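Local coordinates for protein reducing-end xylose-releasing exo-oligoxylanase Rex8A (Paenibacillus barcinonensis, PDB 6SUD) that hydrolyses xylooligosaccharides from their reducing ends as a family 8 glycoside hydrolase, releasing single xylose units during xylan breakdown, at residues A[185-188]-A[189-192]; A[13-17]-A[18-22]; A[298-301]-A[302-306]; A[92-96]-A[97-101]. The protein carries 1 engineered substitution. All blocks are in the same frame, centred on the assembly; numbering follows the deposited sequence.

Contact 1 (A[185-188]-A[189-192]); sequences KFIP and ELPF
Glu189 lies alongside Pro188, pointing the same way, and a bend at chi2 (91°) brings its OE1 to 3.7 Å from Pro188 CD, while OE2 bonds to the hydroxyl of Tyr106. Proline, with its restricted phi, suits the second position of the type I beta turn from Ile187 to Leu190. Leu190 N closes that turn with a weak bond to Ile187 O, and the two aliphatic chains run side by side until Leu190 CD1 meets Ile187 CD1 at 3.6 Å. Pro191 then centres an inverse gamma turn. Phe192 O accepts from Phe186 N at 3.0 Å, and water 1 donates to both Phe192 O and Leu190 O. The rings of Phe192 and Phe186 are nearly parallel (12°) but slid apart, with Phe192 CE1 3.5 Å from Phe186 CD2. The Lys185 chain reaches across the turn, and its NZ gives one hydrogen to a lone pair of Pro188 O at 2.8 Å and another to Pro175 O. With an alanine here, both carbonyls would probably lose their ammonium partner and the turn be less firmly held. This tightly turned loop borders the active site, the Phe186 side chain about 6 Å from a bound xylose.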
# COMPACT_ATOMS: atom_id res chain seq x y z
N LYS A 185 6.62 -10.03 8.05
CA LYS A 185 6.89 -11.27 7.28
C LYS A 185 6.05 -11.30 6.01
O LYS A 185 5.05 -10.60 5.95
CB LYS A 185 6.54 -12.50 8.11
CG LYS A 185 7.35 -12.67 9.37
CD LYS A 185 6.99 -13.94 10.09
CE LYS A 185 6.64 -13.73 11.55
NZ LYS A 185 6.00 -14.93 12.12
N PHE A 186 6.40 -12.17 5.08
CA PHE A 186 5.61 -12.40 3.85
C PHE A 186 4.27 -13.07 4.22
O PHE A 186 3.21 -12.56 3.84
CB PHE A 186 6.42 -13.21 2.83
CG PHE A 186 5.56 -13.84 1.78
CD1 PHE A 186 4.77 -13.05 0.95
CD2 PHE A 186 5.49 -15.22 1.65
CE1 PHE A 186 3.97 -13.63 -0.02
CE2 PHE A 186 4.69 -15.79 0.67
CZ PHE A 186 3.92 -15.00 -0.14
N ILE A 187 4.32 -14.18 4.96
CA ILE A 187 3.14 -14.80 5.63
C ILE A 187 3.59 -15.20 7.04
O ILE A 187 4.77 -15.29 7.30
CB ILE A 187 2.56 -15.98 4.83
CG1 ILE A 187 3.55 -17.13 4.65
CG2 ILE A 187 1.98 -15.49 3.51
CD1 ILE A 187 2.95 -18.37 3.99
N PRO A 188 2.65 -15.41 7.99
CA PRO A 188 3.04 -15.69 9.38
C PRO A 188 4.01 -16.86 9.58
O PRO A 188 4.81 -16.82 10.51
CB PRO A 188 1.69 -15.98 10.05
CG PRO A 188 0.68 -15.21 9.23
CD PRO A 188 1.20 -15.30 7.81
N GLU A 189 3.93 -17.89 8.72
CA GLU A 189 4.64 -19.18 8.91
C GLU A 189 6.08 -19.13 8.38
O GLU A 189 6.88 -19.97 8.83
CB GLU A 189 3.88 -20.33 8.24
CG GLU A 189 2.54 -20.63 8.87
CD GLU A 189 1.34 -19.90 8.30
OE1 GLU A 189 1.53 -19.01 7.43
OE2 GLU A 189 0.20 -20.22 8.73
N LEU A 190 6.42 -18.22 7.45
CA LEU A 190 7.70 -18.30 6.69
C LEU A 190 8.69 -17.23 7.14
O LEU A 190 8.32 -16.08 7.37
CB LEU A 190 7.39 -18.22 5.19
CG LEU A 190 6.56 -19.38 4.64
CD1 LEU A 190 6.36 -19.24 3.13
CD2 LEU A 190 7.19 -20.72 4.97
N PRO A 191 10.00 -17.58 7.29
CA PRO A 191 11.02 -16.66 7.78
C PRO A 191 11.68 -15.84 6.67
O PRO A 191 12.87 -15.89 6.47
CB PRO A 191 12.03 -17.62 8.41
CG PRO A 191 12.00 -18.82 7.50
CD PRO A 191 10.56 -18.92 7.02
N PHE A 192 10.88 -15.11 5.91
CA PHE A 192 11.39 -14.08 4.98
C PHE A 192 10.32 -13.02 4.84
O PHE A 192 9.22 -13.16 5.42
CB PHE A 192 11.82 -14.67 3.64
CG PHE A 192 10.73 -15.33 2.83
CD1 PHE A 192 9.93 -14.60 1.97
CD2 PHE A 192 10.54 -16.70 2.90
CE1 PHE A 192 8.96 -15.21 1.20
CE2 PHE A 192 9.57 -17.32 2.13
CZ PHE A 192 8.78 -16.57 1.28
O HOH W 1 7.57 -15.15 5.17

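Contact 2 (A[13-17]-A[18-22]); sequences TYANL and FQRSG
Asn16 and Gln19 meet at the start of a short helix, where Asn16 OD1 accepts from Gln19 N at 3.0 Å: the side-chain bond of an N-cap. The donor sits well above the amide plane, 60° out of it, and the bond itself is fairly straight. Because CG stands opposite the backbone N (chi1 179°), the amide folds forward over the first turn, and asparagine is just long enough to reach its N-H. The Asn16 backbone serves the same turn, its O taking Arg20 N at 3.0 Å. Were Asn16 replaced by an alanine, Gln19 N would probably be left without its capping acceptor and the helix start less defined.

Next to the cap, Gln19 crosses Asn16 at about a right angle, and water 2 joins the two amides, accepting from Asn16 ND2 and donating to Gln19 OE1 at 2.9 Å. Leu17 and Arg20 run side by side one turn apart; Leu17 CD2 lies over one face of the guanidinium, 3.3 Å from Arg20 NH1. This gives the flat cation an apolar bed. At the far end Gly22, with positive phi, forms a Schellman motif, two bonds running back into the last turn; Gly22 N meets Gln19 O at 3.0 Å, and a CB here would press on the carbonyl O of Ser21, which calls for glycine.

Leu17 and Phe18 carry the helix onto the body of the enzyme. Phe18 fits between helices 25-41, 341-349 and 359-373, edge-to-face with Trp349, while Leu17 touches Leu373 and Asn16 rests on Ile28 of helix 25-41.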
# COMPACT_ATOMS: atom_id res chain seq x y z
N THR A 13 1.67 20.61 6.71
CA THR A 13 1.79 21.10 5.31
C THR A 13 2.20 19.95 4.39
O THR A 13 3.24 19.32 4.66
CB THR A 13 2.77 22.28 5.23
OG1 THR A 13 2.20 23.33 6.01
CG2 THR A 13 3.03 22.76 3.83
N TYR A 14 1.43 19.73 3.32
CA TYR A 14 1.64 18.63 2.34
C TYR A 14 2.09 19.22 1.01
O TYR A 14 1.42 20.14 0.52
CB TYR A 14 0.36 17.80 2.21
CG TYR A 14 0.09 17.03 3.47
CD1 TYR A 14 -0.61 17.59 4.53
CD2 TYR A 14 0.62 15.76 3.64
CE1 TYR A 14 -0.82 16.88 5.70
CE2 TYR A 14 0.41 15.04 4.80
CZ TYR A 14 -0.32 15.60 5.83
OH TYR A 14 -0.49 14.88 6.97
N ALA A 15 3.19 18.71 0.44
CA ALA A 15 3.67 19.09 -0.90
C ALA A 15 2.57 18.78 -1.91
O ALA A 15 2.05 17.64 -1.92
CB ALA A 15 4.94 18.37 -1.28
N ASN A 16 2.26 19.75 -2.76
CA ASN A 16 1.34 19.57 -3.91
C ASN A 16 2.23 19.65 -5.14
O ASN A 16 2.52 20.78 -5.58
CB ASN A 16 0.19 20.57 -3.88
CG ASN A 16 -0.77 20.44 -5.05
OD1 ASN A 16 -0.46 19.81 -6.06
ND2 ASN A 16 -1.94 21.06 -4.93
N LEU A 17 2.72 18.51 -5.61
CA LEU A 17 3.71 18.48 -6.71
C LEU A 17 3.03 18.83 -8.02
O LEU A 17 3.75 19.33 -8.89
CB LEU A 17 4.37 17.10 -6.77
CG LEU A 17 5.25 16.81 -5.56
CD1 LEU A 17 6.15 15.63 -5.81
CD2 LEU A 17 6.07 18.03 -5.21
N PHE A 18 1.72 18.59 -8.18
CA PHE A 18 0.99 19.02 -9.40
C PHE A 18 1.03 20.55 -9.46
O PHE A 18 1.32 21.09 -10.52
CB PHE A 18 -0.44 18.46 -9.43
CG PHE A 18 -0.56 16.98 -9.70
CD1 PHE A 18 0.19 16.35 -10.68
CD2 PHE A 18 -1.49 16.21 -9.02
CE1 PHE A 18 0.05 14.99 -10.93
CE2 PHE A 18 -1.64 14.86 -9.27
CZ PHE A 18 -0.87 14.25 -10.23
N GLN A 19 0.81 21.22 -8.33
CA GLN A 19 0.81 22.70 -8.24
C GLN A 19 2.23 23.24 -8.44
O GLN A 19 2.38 24.23 -9.19
CB GLN A 19 0.27 23.17 -6.90
CG GLN A 19 -0.22 24.60 -6.93
CD GLN A 19 -0.90 25.01 -5.65
OE1 GLN A 19 -1.69 24.26 -5.08
NE2 GLN A 19 -0.63 26.22 -5.20
N ARG A 20 3.23 22.63 -7.81
CA ARG A 20 4.65 23.07 -7.92
C ARG A 20 5.07 22.98 -9.38
O ARG A 20 5.92 23.76 -9.84
CB ARG A 20 5.54 22.19 -7.03
CG ARG A 20 7.03 22.32 -7.33
CD ARG A 20 7.85 21.39 -6.47
NE ARG A 20 7.50 21.45 -5.05
CZ ARG A 20 7.98 20.62 -4.13
NH1 ARG A 20 8.85 19.69 -4.48
NH2 ARG A 20 7.61 20.75 -2.86
N SER A 21 4.44 22.06 -10.07
CA SER A 21 4.74 21.72 -11.48
C SER A 21 3.96 22.61 -12.45
O SER A 21 4.21 22.50 -13.67
CB SER A 21 4.46 20.26 -11.66
OG SER A 21 4.53 19.88 -13.02
N GLY A 22 3.01 23.42 -11.99
CA GLY A 22 2.36 24.41 -12.87
C GLY A 22 0.87 24.21 -13.03
O GLY A 22 0.21 25.15 -13.50
O HOH W 2 -1.99 22.93 -2.57

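Contact 3 (A[298-301]-A[302-306]); sequences SDID and VSDYR
Ile300 and Tyr305 are set at a slant to one another, and the CG2 branch of the isoleucine reaches the ring at CD1 of Tyr305, 3.8 Å away. A face of this ring is covered by the chain between them: Val302 CA sits over its centre. The phenol therefore lies under the turn, and water 3 completes the closure by donating to Ile300 O and accepting from Tyr305 OH at 2.6 Å.

Asp301 turns its carboxylate over the residues that follow. Its chi1 of -163° turns the group away from its own N-H, so that OD1 accepts from Ser303 N at 3.1 Å, approached from above the carboxylate plane. This is an Asx turn, and it leads straight into the 3-10 turn 302-304, in which Asp304 N bonds to Asp301 O at 2.8 Å. A short acidic side chain suits this position, since it can reach an N-H two residues on. Ser303 OG also donates to Asp301 OD1, though the modelled separation is very short and its exact value doubtful. Val302 N, by contrast, is buried without a partner in the model.

Asp304 points back toward 298-301, and its OD1 is taken by Arg306. The guanidinium presents its side in a salt bridge, NE and NH2 both gripping the single oxygen Asp304 OD1, with NH2 at 3.1 Å on the syn side and OD1 close to the guanidinium plane. Asp304 OD2 meanwhile accepts from water 4, which takes the Asp301 N-H at 2.9 Å. Farther in, Tyr305 stacks edge-to-face with Phe297 and touches Pro322 and Leu325 of helix 322-331.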
# COMPACT_ATOMS: atom_id res chain seq x y z
N SER A 298 14.20 6.75 -16.43
CA SER A 298 14.09 8.10 -17.05
C SER A 298 13.93 7.98 -18.57
O SER A 298 13.10 8.73 -19.12
CB SER A 298 15.24 8.98 -16.68
OG SER A 298 16.46 8.42 -17.09
N ASP A 299 14.68 7.08 -19.21
CA ASP A 299 14.73 6.96 -20.70
C ASP A 299 14.02 5.70 -21.18
O ASP A 299 14.32 5.25 -22.32
CB ASP A 299 16.17 6.86 -21.21
CG ASP A 299 16.90 8.18 -21.22
OD1 ASP A 299 16.22 9.22 -21.27
OD2 ASP A 299 18.14 8.15 -21.20
N ILE A 300 13.13 5.12 -20.36
CA ILE A 300 12.39 3.89 -20.73
C ILE A 300 10.92 4.23 -20.91
O ILE A 300 10.30 4.77 -19.98
CB ILE A 300 12.61 2.74 -19.73
CG1 ILE A 300 14.10 2.42 -19.55
CG2 ILE A 300 11.81 1.53 -20.19
CD1 ILE A 300 14.42 1.47 -18.41
N ASP A 301 10.38 3.92 -22.09
CA ASP A 301 8.95 4.14 -22.38
C ASP A 301 8.13 3.20 -21.50
O ASP A 301 8.50 2.03 -21.40
CB ASP A 301 8.60 3.86 -23.84
CG ASP A 301 7.27 4.47 -24.24
OD1 ASP A 301 6.31 3.70 -24.44
OD2 ASP A 301 7.19 5.71 -24.33
N VAL A 302 7.01 3.69 -20.97
CA VAL A 302 6.05 2.89 -20.14
C VAL A 302 5.62 1.64 -20.91
O VAL A 302 5.51 0.58 -20.30
CB VAL A 302 4.84 3.76 -19.75
CG1 VAL A 302 3.77 2.95 -19.04
CG2 VAL A 302 5.25 4.95 -18.90
N SER A 303 5.41 1.73 -22.22
CA SER A 303 4.97 0.57 -23.03
C SER A 303 6.11 -0.45 -23.20
O SER A 303 5.82 -1.56 -23.66
CB SER A 303 4.42 1.02 -24.34
OG SER A 303 5.47 1.54 -25.14
N ASP A 304 7.34 -0.08 -22.83
CA ASP A 304 8.54 -0.94 -22.92
C ASP A 304 8.92 -1.51 -21.55
O ASP A 304 9.87 -2.29 -21.51
CB ASP A 304 9.71 -0.12 -23.44
CG ASP A 304 10.84 -0.96 -23.99
OD1 ASP A 304 10.58 -2.11 -24.42
OD2 ASP A 304 11.95 -0.44 -24.02
N TYR A 305 8.25 -1.11 -20.47
CA TYR A 305 8.58 -1.62 -19.11
C TYR A 305 8.58 -3.15 -19.14
O TYR A 305 7.63 -3.75 -19.67
CB TYR A 305 7.58 -1.10 -18.08
CG TYR A 305 7.71 0.33 -17.64
CD1 TYR A 305 8.86 1.07 -17.84
CD2 TYR A 305 6.67 0.93 -16.95
CE1 TYR A 305 8.97 2.38 -17.38
CE2 TYR A 305 6.77 2.22 -16.47
CZ TYR A 305 7.93 2.94 -16.67
OH TYR A 305 8.02 4.22 -16.21
N ARG A 306 9.61 -3.78 -18.59
CA ARG A 306 9.75 -5.25 -18.54
C ARG A 306 9.78 -5.70 -17.07
O ARG A 306 9.69 -4.85 -16.17
CB ARG A 306 11.06 -5.69 -19.21
CG ARG A 306 11.34 -5.02 -20.55
CD ARG A 306 10.34 -5.42 -21.60
NE ARG A 306 10.75 -4.88 -22.89
CZ ARG A 306 11.59 -5.46 -23.74
NH1 ARG A 306 12.13 -6.64 -23.47
NH2 ARG A 306 11.89 -4.85 -24.88
O HOH W 3 9.67 5.78 -17.38
O HOH W 4 12.00 2.54 -24.05

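Contact 4 (A[92-96]-A[97-101]); sequences WNYAY and TYMQH
The C-terminal end of helix 85-99 closes here with a wider pi-type turn. Ala95 O takes both Met99 N at 2.9 Å and Gln100 N at 3.0 Å, the second donor coming from five residues on. Two residues earlier, Asn93 O is also gripped twice, by Thr97 N and by Thr97 OG1, each at 2.8 Å and from opposite faces of the carbonyl plane; a threonine hydroxyl can fold back onto its own helix in this way. Tyr94 and Tyr98, four residues apart, form a T-shaped pair with planes at 70°. The edge of Tyr98 comes down on the Tyr94 face, its CD2 over the ring centre and 3.6 Å from Tyr94 CD2. With chi1 at -176°, the Tyr94 ring lies along the helix flank where Tyr98 can reach it. Met99 completes the cluster: its SD lies at the Tyr94 edge, 5.5 Å from the centroid, as a Met-aromatic contact. The hydroxyl of Tyr94 bonds to Pro116 O. Tyr94 and Met99 both pack on Met72 of helix 69-81, Gln100 reaches Lys159 and Ile160 of helix 153-170 while its amide bonds to Asp108 O, and Tyr98 touches Lys56 of strand 56-59.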
# COMPACT_ATOMS: atom_id res chain seq x y z
N TRP A 92 -15.59 -2.04 4.61
CA TRP A 92 -15.23 -2.58 5.95
C TRP A 92 -16.23 -3.68 6.35
O TRP A 92 -15.79 -4.74 6.86
CB TRP A 92 -15.12 -1.48 7.01
CG TRP A 92 -14.89 -2.02 8.38
CD1 TRP A 92 -15.65 -1.79 9.49
CD2 TRP A 92 -13.87 -2.95 8.79
NE1 TRP A 92 -15.15 -2.48 10.57
CE2 TRP A 92 -14.06 -3.21 10.17
CE3 TRP A 92 -12.81 -3.60 8.13
CZ2 TRP A 92 -13.23 -4.06 10.90
CZ3 TRP A 92 -11.99 -4.44 8.84
CH2 TRP A 92 -12.21 -4.67 10.21
N ASN A 93 -17.51 -3.43 6.13
CA ASN A 93 -18.58 -4.39 6.52
C ASN A 93 -18.37 -5.70 5.77
O ASN A 93 -18.47 -6.77 6.41
CB ASN A 93 -19.98 -3.80 6.32
CG ASN A 93 -21.03 -4.58 7.06
OD1 ASN A 93 -20.73 -5.30 8.03
ND2 ASN A 93 -22.27 -4.44 6.63
N TYR A 94 -18.09 -5.63 4.46
CA TYR A 94 -17.75 -6.81 3.63
C TYR A 94 -16.55 -7.56 4.26
O TYR A 94 -16.68 -8.77 4.49
CB TYR A 94 -17.52 -6.40 2.17
CG TYR A 94 -17.27 -7.54 1.22
CD1 TYR A 94 -16.05 -8.19 1.18
CD2 TYR A 94 -18.26 -7.97 0.35
CE1 TYR A 94 -15.82 -9.24 0.31
CE2 TYR A 94 -18.04 -9.01 -0.54
CZ TYR A 94 -16.82 -9.65 -0.57
OH TYR A 94 -16.63 -10.68 -1.44
N ALA A 95 -15.42 -6.88 4.52
CA ALA A 95 -14.20 -7.49 5.09
C ALA A 95 -14.53 -8.13 6.44
O ALA A 95 -14.14 -9.28 6.70
CB ALA A 95 -13.09 -6.46 5.24
N TYR A 96 -15.24 -7.39 7.29
CA TYR A 96 -15.62 -7.81 8.67
C TYR A 96 -16.49 -9.08 8.59
O TYR A 96 -16.22 -10.06 9.31
CB TYR A 96 -16.34 -6.67 9.40
CG TYR A 96 -17.01 -7.09 10.68
CD1 TYR A 96 -16.27 -7.31 11.83
CD2 TYR A 96 -18.38 -7.30 10.73
CE1 TYR A 96 -16.89 -7.71 13.01
CE2 TYR A 96 -19.01 -7.69 11.90
CZ TYR A 96 -18.26 -7.89 13.05
OH TYR A 96 -18.86 -8.29 14.20
N THR A 97 -17.48 -9.06 7.71
CA THR A 97 -18.53 -10.11 7.58
C THR A 97 -17.96 -11.38 6.92
O THR A 97 -18.26 -12.48 7.42
CB THR A 97 -19.75 -9.56 6.82
OG1 THR A 97 -20.31 -8.51 7.61
CG2 THR A 97 -20.80 -10.61 6.55
N TYR A 98 -17.20 -11.26 5.83
CA TYR A 98 -16.80 -12.42 4.99
C TYR A 98 -15.36 -12.88 5.22
O TYR A 98 -15.10 -14.09 5.08
CB TYR A 98 -17.04 -12.12 3.51
CG TYR A 98 -18.49 -11.93 3.16
CD1 TYR A 98 -19.44 -12.89 3.49
CD2 TYR A 98 -18.91 -10.80 2.47
CE1 TYR A 98 -20.77 -12.72 3.15
CE2 TYR A 98 -20.24 -10.63 2.13
CZ TYR A 98 -21.17 -11.59 2.46
OH TYR A 98 -22.48 -11.39 2.12
N MET A 99 -14.45 -11.97 5.56
CA MET A 99 -12.99 -12.24 5.44
C MET A 99 -12.33 -12.44 6.81
O MET A 99 -11.42 -13.30 6.87
CB MET A 99 -12.30 -11.12 4.66
CG MET A 99 -12.87 -10.99 3.25
SD MET A 99 -12.07 -9.67 2.34
CE MET A 99 -10.80 -10.59 1.47
N GLN A 100 -12.74 -11.71 7.85
CA GLN A 100 -12.05 -11.76 9.17
C GLN A 100 -12.40 -13.07 9.87
O GLN A 100 -13.59 -13.38 10.01
CB GLN A 100 -12.41 -10.58 10.07
CG GLN A 100 -11.49 -10.46 11.29
CD GLN A 100 -11.74 -9.21 12.11
OE1 GLN A 100 -12.88 -8.77 12.27
NE2 GLN A 100 -10.66 -8.64 12.63
N HIS A 101 -11.38 -13.80 10.31
CA HIS A 101 -11.50 -15.07 11.08
C HIS A 101 -11.96 -14.79 12.51
O HIS A 101 -11.39 -13.89 13.16
CB HIS A 101 -10.17 -15.81 11.08
CG HIS A 101 -9.76 -16.34 9.75
ND1 HIS A 101 -10.39 -17.44 9.17
CD2 HIS A 101 -8.78 -15.97 8.90
CE1 HIS A 101 -9.81 -17.70 8.01
NE2 HIS A 101 -8.82 -16.81 7.82
O HOH W 5 -16.14 -12.26 10.73

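In the fold
Along the chain the order is contact 2, 4, 1, 3, each complete before the next begins. None touches another: the closest pair, contacts 1 and 4, has about 9 Å between nearest atoms, whereas contacts 3 and 4 have centres about 39 Å apart on opposite sides of the chain's centre. Contacts 1 and 4 lie nearest the catalytic cleft, the loop 185-192 beside the bound xylose and the end of helix 85-99 with its Met99 side chain about 8 Å from that of Glu70. Contacts 2 and 3 lie farther out, about 22 and 23 Å from the chain's centre, and both rest against helix 341-349. Such turns and helix ends punctuate a largely helical body, consistent with the family 8 alpha/alpha barrel.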